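Local coordinates for protein carbohydrate kinase (Agrobacterium tumefaciens, PDB 2NWH) that probably transfers a phosphate group from ATP to a sugar or related substrate, as a carbohydrate kinase of the pfkB (ribokinase) family, at residues L138-N143 / D147-L152. Numbering follows the deposited sequence.
Sequences LLCDAN and DTLTAL
D141, whose backbone O lies 3.5 Å from CD2 of L149, has a carboxylate gripped by three backbone N-H groups: OD2 accepts from G11 and G42, and OD1 from N143 N at 2.9 Å. The OD1 bond closes an Asx turn as the chain leaves the strand, with N143 N meeting OD1 from above the carboxylate plane, 45° out of it. This strand-turn-helix opens the beta-alpha-beta unit of strand 137-141, helix 146-158 and strand 163-166 in the central sheet of the ribokinase-like fold. The axes of 138-141 and 147-152 run nearly antiparallel (167°) and come within 10.2 Å of each other. No hydrogen bond joins the two segments; apolar side chains meet in a buried layer that L163 and L123 extend. In L149, CG beside the backbone N and anti to the carbonyl carbon (chi1 -70°) sends both methyls to the strand end: CD1 approaches A142 CA at 4.1 Å, while CD2 reaches C140 SG at 3.7 Å. One turn on, L152 divides its methyls: CD1 lies loosely by L138 CD1 at 4.4 Å, and CD2 packs against C140 CB at 3.6 Å, with SG slightly farther from that same methyl.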
loop_
_atom_site.group_PDB
_atom_site.type_symbol
_atom_site.label_atom_id
_atom_site.label_comp_id
_atom_site.label_asym_id
_atom_site.label_seq_id
_atom_site.Cartn_x
_atom_site.Cartn_y
_atom_site.Cartn_z
ATOM N N LEU A 138 -5.218 10.421 6.165
ATOM C CA LEU A 138 -5.139 10.228 4.703
ATOM C C LEU A 138 -4.062 9.224 4.350
ATOM O O LEU A 138 -3.009 9.137 5.044
ATOM C CB LEU A 138 -4.804 11.540 3.986
ATOM C CG LEU A 138 -5.715 12.735 4.327
ATOM C CD1 LEU A 138 -5.235 13.971 3.602
ATOM C CD2 LEU A 138 -7.193 12.440 4.029
ATOM N N LEU A 139 -4.307 8.488 3.260
ATOM C CA LEU A 139 -3.298 7.599 2.733
ATOM C C LEU A 139 -3.271 7.745 1.231
ATOM O O LEU A 139 -4.315 7.660 0.580
ATOM C CB LEU A 139 -3.593 6.130 3.115
ATOM C CG LEU A 139 -2.686 5.067 2.418
ATOM C CD1 LEU A 139 -1.187 5.225 2.819
ATOM C CD2 LEU A 139 -3.221 3.635 2.722
ATOM N N CYS A 140 -2.087 7.901 0.655
ATOM C CA CYS A 140 -2.028 7.934 -0.800
ATOM C C CYS A 140 -0.999 6.924 -1.269
ATOM O O CYS A 140 -0.244 6.344 -0.452
ATOM C CB CYS A 140 -1.675 9.356 -1.288
ATOM S SG CYS A 140 0.028 9.915 -0.836
ATOM N N ASP A 141 -0.947 6.720 -2.574
ATOM C CA ASP A 141 0.157 5.983 -3.115
ATOM C C ASP A 141 0.721 6.731 -4.324
ATOM O O ASP A 141 0.108 7.684 -4.855
ATOM C CB ASP A 141 -0.174 4.531 -3.396
ATOM C CG ASP A 141 -1.135 4.367 -4.573
ATOM O OD1 ASP A 141 -1.138 5.237 -5.478
ATOM O OD2 ASP A 141 -1.867 3.364 -4.602
ATOM N N ALA A 142 1.903 6.283 -4.736
ATOM C CA ALA A 142 2.636 6.991 -5.757
ATOM C C ALA A 142 2.167 6.609 -7.171
ATOM O O ALA A 142 2.856 6.923 -8.150
ATOM C CB ALA A 142 4.181 6.786 -5.550
ATOM N N ASN A 143 0.992 5.959 -7.280
ATOM C CA ASN A 143 0.317 5.800 -8.581
ATOM C C ASN A 143 -0.231 7.124 -9.105
ATOM O O ASN A 143 -0.425 7.305 -10.325
ATOM C CB ASN A 143 -0.848 4.802 -8.528
ATOM C CG ASN A 143 -0.398 3.376 -8.473
ATOM O OD1 ASN A 143 -0.766 2.627 -7.551
ATOM N ND2 ASN A 143 0.410 2.976 -9.450
ATOM N N ASP A 147 2.616 15.997 -9.458
ATOM C CA ASP A 147 2.036 17.267 -9.016
ATOM C C ASP A 147 0.778 17.101 -8.162
ATOM O O ASP A 147 0.465 17.941 -7.318
ATOM C CB ASP A 147 1.824 18.284 -10.159
ATOM C CG ASP A 147 1.091 17.694 -11.377
ATOM O OD1 ASP A 147 0.731 18.488 -12.290
ATOM O OD2 ASP A 147 0.879 16.466 -11.448
ATOM N N THR A 148 0.063 15.995 -8.385
ATOM C CA THR A 148 -1.108 15.684 -7.590
ATOM C C THR A 148 -0.698 15.325 -6.177
ATOM O O THR A 148 -1.343 15.749 -5.214
ATOM C CB THR A 148 -1.946 14.567 -8.265
ATOM O OG1 THR A 148 -2.288 15.046 -9.575
ATOM C CG2 THR A 148 -3.258 14.342 -7.487
ATOM N N LEU A 149 0.411 14.589 -6.059
ATOM C CA LEU A 149 0.919 14.220 -4.772
ATOM C C LEU A 149 1.357 15.457 -3.997
ATOM O O LEU A 149 0.996 15.635 -2.839
ATOM C CB LEU A 149 2.038 13.204 -4.921
ATOM C CG LEU A 149 1.644 11.811 -5.386
ATOM C CD1 LEU A 149 2.870 11.056 -5.863
ATOM C CD2 LEU A 149 0.936 11.075 -4.248
ATOM N N THR A 150 2.043 16.384 -4.656
ATOM C CA THR A 150 2.397 17.642 -3.980
ATOM C C THR A 150 1.163 18.457 -3.528
ATOM O O THR A 150 1.120 18.958 -2.374
ATOM C CB THR A 150 3.291 18.480 -4.882
ATOM O OG1 THR A 150 4.330 17.639 -5.400
ATOM C CG2 THR A 150 3.898 19.688 -4.124
ATOM N N ALA A 151 0.162 18.580 -4.418
ATOM C CA ALA A 151 -1.055 19.320 -4.101
ATOM C C ALA A 151 -1.794 18.684 -2.934
ATOM O O ALA A 151 -2.307 19.415 -2.066
ATOM C CB ALA A 151 -1.977 19.418 -5.314
ATOM N N LEU A 152 -1.839 17.348 -2.936
ATOM C CA LEU A 152 -2.406 16.562 -1.818
ATOM C C LEU A 152 -1.688 16.876 -0.499
ATOM O O LEU A 152 -2.343 17.119 0.530
ATOM C CB LEU A 152 -2.340 15.046 -2.084
ATOM C CG LEU A 152 -3.007 14.210 -0.990
ATOM C CD1 LEU A 152 -4.466 14.664 -0.648
ATOM C CD2 LEU A 152 -2.895 12.698 -1.281
#